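Putative cell surface protein (Streptococcus pyogenes, PDB 4OFQ) forms the C-terminal part of AspA, a cell-surface adhesin of the antigen I/II family, and probably serves in attachment of the streptococcus to its targets. Local coordinates at residues A[190-198]-A[335-344]; A[273-281]-A[291-299]. All coordinates share one frame; numbering follows the deposited sequence.

Interaction 1: residues A[190-198]-A[335-344]; sequences ELTVHKDVF and NPVKSNKVTT
Asn340 turns its side-chain amide onto the backbone of Lys195 and grips both polar atoms of that backbone, N and O. Lys195 N donates to Asn340 OD1 over 2.9 Å, tilted out of the carbonyl plane, while Asn340 ND2 donates to Lys195 O, also over 2.9 Å, in the carbonyl plane and on a lone pair. A chi1 of 56°, which sets CG between the backbone N and the carbonyl carbon, lets the amide reach across. ND2 also donates to Lys341 O, which it meets from above the plane of that carbonyl, and these three bonds fix the amide's rotation. The side chain thus stands in for direct strand pairing: strands 194-198 and 342-344 run nearly parallel, at 17°, but their axes come no closer than 7.2 Å.

That spacing fits two sheets meeting at one side of a beta sandwich, 194-198 being the outermost strand of one sheet and 335-338 and 342-345 both pairing with strand 323-332 of the other. Mostly valines fill the gap. Val193 CG2 packs on Val337 CG1 at 3.8 Å, and Val337 CG1 also lies 3.7 Å from Thr192 CA. Leu191 sets CB against Val337 CG2 and CD1 against Asn335 CB. Farther along, Val197 CG1 meets Val342 CB at 3.9 Å, and Thr344 CG2 adjoins the same methyl. Between these clusters Lys195 leads its extended chain inward, where NZ is joined covalently to Asn326 CG, an intramolecular isopeptide bond, and is hydrogen-bonded to Asp241. Ser339 OG approaches Lys195 CB and donates to Asn340 O.

The other side is looser. Thr192 and Lys338 point away from the opposing segment, as does His194, although its CB still rests against Asn340 OD1. A water bridges the two backbones, accepting from Val193 N at 3.1 Å and donating to Lys338 O at 2.8 Å.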
loop_
_atom_site.group_PDB
_atom_site.type_symbol
_atom_site.label_atom_id
_atom_site.label_comp_id
_atom_site.label_asym_id
_atom_site.label_seq_id
_atom_site.Cartn_x
_atom_site.Cartn_y
_atom_site.Cartn_z
ATOM N N GLU A 190 3.499 -7.845 -4.944
ATOM C CA GLU A 190 4.773 -8.374 -4.493
ATOM C C GLU A 190 5.841 -7.766 -5.378
ATOM O O GLU A 190 5.843 -7.969 -6.592
ATOM C CB GLU A 190 4.818 -9.893 -4.573
ATOM C CG GLU A 190 6.126 -10.467 -4.051
ATOM C CD GLU A 190 6.157 -11.980 -4.088
ATOM O OE1 GLU A 190 5.075 -12.590 -4.223
ATOM O OE2 GLU A 190 7.263 -12.556 -3.985
ATOM N N LEU A 191 6.744 -7.017 -4.751
ATOM C CA LEU A 191 7.810 -6.315 -5.449
ATOM C C LEU A 191 9.031 -7.212 -5.571
ATOM O O LEU A 191 9.535 -7.703 -4.565
ATOM C CB LEU A 191 8.202 -5.058 -4.665
ATOM C CG LEU A 191 7.046 -4.156 -4.248
ATOM C CD1 LEU A 191 7.559 -2.965 -3.445
ATOM C CD2 LEU A 191 6.286 -3.697 -5.483
ATOM N N THR A 192 9.506 -7.421 -6.798
ATOM C CA THR A 192 10.765 -8.139 -7.015
ATOM C C THR A 192 11.516 -7.468 -8.169
ATOM O O THR A 192 10.903 -6.923 -9.091
ATOM C CB THR A 192 10.564 -9.662 -7.324
ATOM O OG1 THR A 192 9.987 -9.825 -8.619
ATOM C CG2 THR A 192 9.673 -10.344 -6.296
ATOM N N VAL A 193 12.841 -7.478 -8.103
ATOM C CA VAL A 193 13.653 -7.045 -9.240
ATOM C C VAL A 193 14.786 -8.042 -9.432
ATOM O O VAL A 193 15.111 -8.800 -8.521
ATOM C CB VAL A 193 14.234 -5.614 -9.060
ATOM C CG1 VAL A 193 13.100 -4.566 -9.125
ATOM C CG2 VAL A 193 15.002 -5.509 -7.756
ATOM N N HIS A 194 15.382 -8.045 -10.618
ATOM C CA HIS A 194 16.423 -9.016 -10.923
ATOM C C HIS A 194 17.632 -8.353 -11.560
ATOM O O HIS A 194 17.511 -7.366 -12.295
ATOM C CB HIS A 194 15.875 -10.123 -11.830
ATOM C CG HIS A 194 14.728 -10.875 -11.233
ATOM N ND1 HIS A 194 13.419 -10.474 -11.379
ATOM C CD2 HIS A 194 14.697 -11.995 -10.471
ATOM C CE1 HIS A 194 12.627 -11.318 -10.739
ATOM N NE2 HIS A 194 13.379 -12.250 -10.180
ATOM N N LYS A 195 18.804 -8.896 -11.264
ATOM C CA LYS A 195 20.025 -8.415 -11.874
ATOM C C LYS A 195 20.646 -9.548 -12.646
ATOM O O LYS A 195 20.664 -10.674 -12.167
ATOM C CB LYS A 195 21.018 -7.911 -10.832
ATOM C CG LYS A 195 22.321 -7.441 -11.469
ATOM C CD LYS A 195 23.147 -6.568 -10.517
ATOM C CE LYS A 195 24.368 -6.011 -11.229
ATOM N NZ LYS A 195 25.068 -5.010 -10.392
ATOM N N ASP A 196 21.132 -9.275 -13.854
ATOM C CA ASP A 196 21.910 -10.290 -14.546
ATOM C C ASP A 196 23.187 -9.674 -15.067
ATOM O O ASP A 196 23.337 -8.438 -15.098
ATOM C CB ASP A 196 21.111 -10.967 -15.662
ATOM C CG ASP A 196 21.438 -12.457 -15.787
ATOM O OD1 ASP A 196 22.576 -12.886 -15.416
ATOM O OD2 ASP A 196 20.546 -13.200 -16.249
ATOM N N VAL A 197 24.134 -10.536 -15.415
ATOM C CA VAL A 197 25.399 -10.083 -15.975
ATOM C C VAL A 197 25.643 -10.832 -17.289
ATOM O O VAL A 197 25.501 -12.057 -17.360
ATOM C CB VAL A 197 26.580 -10.239 -14.980
ATOM C CG1 VAL A 197 26.745 -11.691 -14.527
ATOM C CG2 VAL A 197 27.864 -9.725 -15.607
ATOM N N PHE A 198 25.975 -10.070 -18.327
ATOM C CA PHE A 198 26.142 -10.597 -19.674
ATOM C C PHE A 198 27.468 -10.208 -20.283
ATOM O O PHE A 198 28.091 -9.229 -19.870
ATOM C CB PHE A 198 25.064 -10.017 -20.587
ATOM C CG PHE A 198 23.671 -10.341 -20.172
ATOM C CD1 PHE A 198 23.143 -11.599 -20.400
ATOM C CD2 PHE A 198 22.865 -9.381 -19.584
ATOM C CE1 PHE A 198 21.846 -11.903 -20.027
ATOM C CE2 PHE A 198 21.568 -9.682 -19.223
ATOM C CZ PHE A 198 21.059 -10.948 -19.443
ATOM N N ASN A 335 9.732 2.482 -1.797
ATOM C CA ASN A 335 9.921 1.077 -1.418
ATOM C C ASN A 335 11.214 0.553 -2.016
ATOM O O ASN A 335 11.362 0.540 -3.230
ATOM C CB ASN A 335 8.769 0.203 -1.929
ATOM C CG ASN A 335 7.427 0.600 -1.341
ATOM O OD1 ASN A 335 7.054 0.152 -0.251
ATOM N ND2 ASN A 335 6.692 1.431 -2.060
ATOM N N PRO A 336 12.161 0.135 -1.170
ATOM C CA PRO A 336 13.390 -0.444 -1.725
ATOM C C PRO A 336 13.171 -1.896 -2.113
ATOM O O PRO A 336 12.604 -2.659 -1.318
ATOM C CB PRO A 336 14.378 -0.357 -0.556
ATOM C CG PRO A 336 13.526 -0.368 0.664
ATOM C CD PRO A 336 12.229 0.311 0.291
ATOM N N VAL A 337 13.605 -2.264 -3.319
ATOM C CA VAL A 337 13.481 -3.632 -3.795
ATOM C C VAL A 337 14.891 -4.081 -4.147
ATOM O O VAL A 337 15.504 -3.557 -5.086
ATOM C CB VAL A 337 12.556 -3.725 -5.041
ATOM C CG1 VAL A 337 12.110 -5.168 -5.273
ATOM C CG2 VAL A 337 11.310 -2.827 -4.851
ATOM N N LYS A 338 15.424 -5.022 -3.374
ATOM C CA LYS A 338 16.793 -5.479 -3.596
ATOM C C LYS A 338 16.848 -6.653 -4.567
ATOM O O LYS A 338 16.114 -7.630 -4.413
ATOM C CB LYS A 338 17.455 -5.854 -2.269
ATOM C CG LYS A 338 18.877 -6.366 -2.428
ATOM C CD LYS A 338 19.465 -6.788 -1.089
ATOM C CE LYS A 338 19.650 -5.593 -0.175
ATOM N NZ LYS A 338 20.246 -5.995 1.130
ATOM N N SER A 339 17.731 -6.570 -5.562
ATOM C CA SER A 339 17.856 -7.634 -6.543
ATOM C C SER A 339 18.643 -8.808 -5.971
ATOM O O SER A 339 19.275 -8.703 -4.910
ATOM C CB SER A 339 18.596 -7.112 -7.791
ATOM O OG SER A 339 19.984 -6.914 -7.511
ATOM N N ASN A 340 18.627 -9.924 -6.692
ATOM C CA ASN A 340 19.599 -10.979 -6.458
ATOM C C ASN A 340 20.988 -10.416 -6.685
ATOM O O ASN A 340 21.152 -9.360 -7.312
ATOM C CB ASN A 340 19.385 -12.116 -7.444
ATOM C CG ASN A 340 19.429 -11.637 -8.889
ATOM O OD1 ASN A 340 18.490 -10.995 -9.357
ATOM N ND2 ASN A 340 20.513 -11.937 -9.593
ATOM N N LYS A 341 21.992 -11.122 -6.177
ATOM C CA LYS A 341 23.372 -10.833 -6.539
ATOM C C LYS A 341 23.759 -11.630 -7.780
ATOM O O LYS A 341 23.133 -12.645 -8.098
ATOM C CB LYS A 341 24.323 -11.198 -5.397
ATOM C CG LYS A 341 24.343 -10.186 -4.234
ATOM C CD LYS A 341 25.726 -9.505 -4.123
ATOM C CE LYS A 341 25.851 -8.669 -2.841
ATOM N NZ LYS A 341 27.228 -8.093 -2.651
ATOM N N VAL A 342 24.801 -11.155 -8.464
ATOM C CA VAL A 342 25.524 -11.937 -9.465
ATOM C C VAL A 342 27.014 -11.840 -9.164
ATOM O O VAL A 342 27.441 -10.937 -8.459
ATOM C CB VAL A 342 25.277 -11.426 -10.901
ATOM C CG1 VAL A 342 23.797 -11.588 -11.277
ATOM C CG2 VAL A 342 25.696 -9.972 -11.016
ATOM N N THR A 343 27.799 -12.791 -9.669
ATOM C CA THR A 343 29.255 -12.709 -9.564
ATOM C C THR A 343 29.900 -13.180 -10.870
ATOM O O THR A 343 29.288 -13.926 -11.642
ATOM C CB THR A 343 29.872 -13.559 -8.397
ATOM O OG1 THR A 343 29.856 -14.959 -8.738
ATOM C CG2 THR A 343 29.161 -13.315 -7.048
ATOM N N THR A 344 31.119 -12.710 -11.124
ATOM C CA THR A 344 31.995 -13.308 -12.131
ATOM C C THR A 344 33.404 -13.281 -11.584
ATOM O O THR A 344 33.712 -12.531 -10.642
ATOM C CB THR A 344 32.022 -12.527 -13.459
ATOM O OG1 THR A 344 32.382 -11.163 -13.199
ATOM C CG2 THR A 344 30.653 -12.590 -14.169
HETATM O O HOH W 1 13.770 -8.690 -5.454
#

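Interaction 2: residues A[273-281]-A[291-299]; sequences TDLAKYTET and ELAFKQDFL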
loop_
_atom_site.group_PDB
_atom_site.type_symbol
_atom_site.label_atom_id
_atom_site.label_comp_id
_atom_site.label_asym_id
_atom_site.label_seq_id
_atom_site.Cartn_x
_atom_site.Cartn_y
_atom_site.Cartn_z
ATOM N N THR A 273 11.572 1.587 -26.315
ATOM C CA THR A 273 12.002 2.972 -26.533
ATOM C C THR A 273 13.049 3.411 -25.495
ATOM O O THR A 273 12.945 3.092 -24.317
ATOM C CB THR A 273 10.802 3.954 -26.479
ATOM O OG1 THR A 273 9.845 3.600 -27.483
ATOM C CG2 THR A 273 11.257 5.391 -26.708
ATOM N N ASP A 274 14.058 4.141 -25.954
ATOM C CA ASP A 274 15.068 4.725 -25.090
ATOM C C ASP A 274 14.455 5.777 -24.163
ATOM O O ASP A 274 13.791 6.698 -24.628
ATOM C CB ASP A 274 16.128 5.398 -25.963
ATOM C CG ASP A 274 17.376 5.738 -25.191
ATOM O OD1 ASP A 274 17.347 6.737 -24.438
ATOM O OD2 ASP A 274 18.376 5.001 -25.332
ATOM N N LEU A 275 14.692 5.660 -22.859
ATOM C CA LEU A 275 14.085 6.600 -21.913
ATOM C C LEU A 275 15.079 7.564 -21.274
ATOM O O LEU A 275 14.744 8.199 -20.283
ATOM C CB LEU A 275 13.348 5.841 -20.802
ATOM C CG LEU A 275 12.247 4.899 -21.278
ATOM C CD1 LEU A 275 11.619 4.150 -20.097
ATOM C CD2 LEU A 275 11.186 5.660 -22.063
ATOM N N ALA A 276 16.286 7.679 -21.830
ATOM C CA ALA A 276 17.315 8.542 -21.232
ATOM C C ALA A 276 16.845 9.967 -20.938
ATOM O O ALA A 276 17.154 10.521 -19.881
ATOM C CB ALA A 276 18.570 8.585 -22.093
ATOM N N LYS A 277 16.104 10.563 -21.868
ATOM C CA LYS A 277 15.722 11.962 -21.721
ATOM C C LYS A 277 14.748 12.208 -20.569
ATOM O O LYS A 277 14.486 13.357 -20.208
ATOM C CB LYS A 277 15.162 12.529 -23.035
ATOM C CG LYS A 277 13.825 11.941 -23.476
ATOM C CD LYS A 277 13.451 12.485 -24.840
ATOM C CE LYS A 277 11.959 12.492 -25.072
ATOM N NZ LYS A 277 11.589 13.261 -26.305
ATOM N N TYR A 278 14.202 11.132 -20.007
ATOM C CA TYR A 278 13.278 11.260 -18.884
ATOM C C TYR A 278 13.986 10.945 -17.571
ATOM O O TYR A 278 13.345 10.820 -16.523
ATOM C CB TYR A 278 12.082 10.321 -19.059
ATOM C CG TYR A 278 11.391 10.463 -20.393
ATOM C CD1 TYR A 278 10.733 11.644 -20.734
ATOM C CD2 TYR A 278 11.386 9.416 -21.308
ATOM C CE1 TYR A 278 10.088 11.776 -21.952
ATOM C CE2 TYR A 278 10.747 9.541 -22.533
ATOM C CZ TYR A 278 10.094 10.723 -22.846
ATOM O OH TYR A 278 9.460 10.856 -24.067
ATOM N N THR A 279 15.308 10.806 -17.627
ATOM C CA THR A 279 16.062 10.364 -16.457
ATOM C C THR A 279 17.323 11.185 -16.231
ATOM O O THR A 279 17.717 12.008 -17.068
ATOM C CB THR A 279 16.498 8.889 -16.575
ATOM O OG1 THR A 279 17.398 8.745 -17.684
ATOM C CG2 THR A 279 15.296 7.979 -16.772
ATOM N N GLU A 280 17.955 10.933 -15.093
ATOM C CA GLU A 280 19.249 11.524 -14.772
ATOM C C GLU A 280 20.148 10.421 -14.245
ATOM O O GLU A 280 19.764 9.666 -13.350
ATOM C CB GLU A 280 19.109 12.613 -13.706
ATOM C CG GLU A 280 18.257 13.803 -14.119
ATOM C CD GLU A 280 17.886 14.690 -12.938
ATOM O OE1 GLU A 280 18.547 14.587 -11.879
ATOM O OE2 GLU A 280 16.927 15.482 -13.066
ATOM N N THR A 281 21.342 10.318 -14.812
ATOM C CA THR A 281 22.305 9.336 -14.352
ATOM C C THR A 281 23.381 10.054 -13.565
ATOM O O THR A 281 23.883 11.091 -13.992
ATOM C CB THR A 281 22.947 8.583 -15.534
ATOM O OG1 THR A 281 21.961 7.753 -16.165
ATOM C CG2 THR A 281 24.116 7.713 -15.050
ATOM N N GLU A 291 23.614 5.740 -9.863
ATOM C CA GLU A 291 22.201 5.987 -9.665
ATOM C C GLU A 291 21.564 6.418 -10.992
ATOM O O GLU A 291 22.131 7.226 -11.713
ATOM C CB GLU A 291 22.069 7.105 -8.635
ATOM C CG GLU A 291 20.682 7.406 -8.179
ATOM C CD GLU A 291 20.677 8.557 -7.199
ATOM O OE1 GLU A 291 21.226 8.386 -6.086
ATOM O OE2 GLU A 291 20.151 9.634 -7.560
ATOM N N LEU A 292 20.405 5.861 -11.324
ATOM C CA LEU A 292 19.609 6.402 -12.424
ATOM C C LEU A 292 18.187 6.613 -11.922
ATOM O O LEU A 292 17.520 5.666 -11.503
ATOM C CB LEU A 292 19.636 5.479 -13.653
ATOM C CG LEU A 292 18.885 5.966 -14.900
ATOM C CD1 LEU A 292 19.562 5.485 -16.174
ATOM C CD2 LEU A 292 17.440 5.485 -14.873
ATOM N N ALA A 293 17.728 7.857 -11.966
ATOM C CA ALA A 293 16.414 8.214 -11.439
ATOM C C ALA A 293 15.519 8.795 -12.517
ATOM O O ALA A 293 15.923 9.696 -13.264
ATOM C CB ALA A 293 16.548 9.221 -10.291
ATOM N N PHE A 294 14.289 8.302 -12.585
ATOM C CA PHE A 294 13.311 8.938 -13.452
ATOM C C PHE A 294 12.903 10.298 -12.897
ATOM O O PHE A 294 12.797 10.478 -11.681
ATOM C CB PHE A 294 12.109 8.024 -13.653
ATOM C CG PHE A 294 12.299 7.063 -14.779
ATOM C CD1 PHE A 294 12.903 5.838 -14.565
ATOM C CD2 PHE A 294 11.903 7.404 -16.068
ATOM C CE1 PHE A 294 13.109 4.957 -15.626
ATOM C CE2 PHE A 294 12.102 6.532 -17.126
ATOM C CZ PHE A 294 12.704 5.308 -16.901
ATOM N N LYS A 295 12.684 11.262 -13.787
ATOM C CA LYS A 295 12.275 12.593 -13.347
ATOM C C LYS A 295 10.827 12.585 -12.852
ATOM O O LYS A 295 9.954 11.986 -13.483
ATOM C CB LYS A 295 12.430 13.600 -14.478
ATOM C CG LYS A 295 13.873 13.823 -14.901
ATOM C CD LYS A 295 13.943 14.449 -16.291
ATOM C CE LYS A 295 15.386 14.778 -16.650
ATOM N NZ LYS A 295 15.482 15.331 -18.025
ATOM N N GLN A 296 10.564 13.276 -11.744
ATOM C CA GLN A 296 9.211 13.305 -11.187
ATOM C C GLN A 296 8.166 13.886 -12.138
ATOM O O GLN A 296 7.040 13.393 -12.199
ATOM C CB GLN A 296 9.163 14.067 -9.862
ATOM C CG GLN A 296 9.905 13.410 -8.732
ATOM C CD GLN A 296 9.529 13.994 -7.386
ATOM O OE1 GLN A 296 9.910 15.122 -7.052
ATOM N NE2 GLN A 296 8.773 13.228 -6.600
ATOM N N ASP A 297 8.525 14.940 -12.867
ATOM C CA ASP A 297 7.557 15.576 -13.760
ATOM C C ASP A 297 7.141 14.626 -14.891
ATOM O O ASP A 297 6.011 14.699 -15.389
ATOM C CB ASP A 297 8.075 16.919 -14.293
ATOM C CG ASP A 297 9.477 16.824 -14.861
ATOM O OD1 ASP A 297 10.439 16.726 -14.063
ATOM O OD2 ASP A 297 9.617 16.853 -16.102
ATOM N N PHE A 298 8.049 13.739 -15.288
ATOM C CA PHE A 298 7.715 12.670 -16.227
ATOM C C PHE A 298 6.837 11.601 -15.569
ATOM O O PHE A 298 5.770 11.253 -16.088
ATOM C CB PHE A 298 8.967 12.010 -16.803
ATOM C CG PHE A 298 8.667 10.780 -17.627
ATOM C CD1 PHE A 298 8.083 10.890 -18.877
ATOM C CD2 PHE A 298 8.937 9.520 -17.136
ATOM C CE1 PHE A 298 7.800 9.762 -19.631
ATOM C CE2 PHE A 298 8.658 8.394 -17.881
ATOM C CZ PHE A 298 8.086 8.517 -19.131
ATOM N N LEU A 299 7.293 11.083 -14.428
ATOM C CA LEU A 299 6.547 10.058 -13.706
ATOM C C LEU A 299 5.119 10.514 -13.442
ATOM O O LEU A 299 4.188 9.716 -13.507
ATOM C CB LEU A 299 7.232 9.703 -12.390
ATOM C CG LEU A 299 8.579 8.994 -12.538
ATOM C CD1 LEU A 299 9.218 8.753 -11.177
ATOM C CD2 LEU A 299 8.409 7.708 -13.316
HETATM O O HOH W 2 20.073 10.356 -10.556
#
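Strands 279-281 and 291-294 run antiparallel at 167°, with Glu280 and Ala293 forming a hydrogen-bonded pair (Glu280 N to Ala293 O 3.0 Å, Ala293 N to Glu280 O 3.1 Å) between the non-hydrogen-bonded pairs Thr279-Phe294 and Thr281-Leu292. On the N-terminal side of Thr279, one more backbone bond runs from Lys295 N to Tyr278 O, at 2.8 Å, just before helix 296-299.

On the face bearing Thr279 and Phe294, the methyl CG2 of Thr279 stands over the centre of the phenyl ring, 3.5 Å from its centroid, a CH-pi contact. Leu275 CD1 comes instead to that ring's edge, 3.6 Å from Phe294 CZ. These strands are the two arms of a beta hairpin, and the 3-10 segment 276-278 and the helix flank its open end, away from the connecting turn. There the rings of Tyr278 and Phe298 form an offset stack, centroids 4.1 Å apart and planes at 18°. Phe298 reaches back from the helix to lie over one face of the Tyr278 ring because its chi1 of 172° swings CG to the far side from the backbone N. Lys277 CG covers the opposite face of the tyrosine ring.

Lys295 extends alongside the Tyr278 carbonyl, and its NZ donates to Lys277 O at 3.1 Å from above that carbonyl's plane. Thr279 OG1 and N both donate to Ala276 O, tying the strand's start to the 3-10 segment.

Overall arrangement
Followed from the N terminus, the chain enters interaction 1 at 190-198, passes through 136 residues, and closes that long loop at 335-344, near the C-terminal end. Interaction 2 is nested inside it: segment 273-281 is followed after only nine residues by 291-299, so its closure is local, within one hairpin. The two do not cross, and they do not touch; the centres of interactions 1 and 2 lie about 20 Å apart and their nearest atoms about 11 Å. Both reach the same six-stranded sheet, which contains strands 279-284 and 289-294 as well as 335-338 and 342-345. Interaction 1 ties it to edge strand 194-198 of the four-stranded sheet, whereas interaction 2 joins neighbouring strands within it.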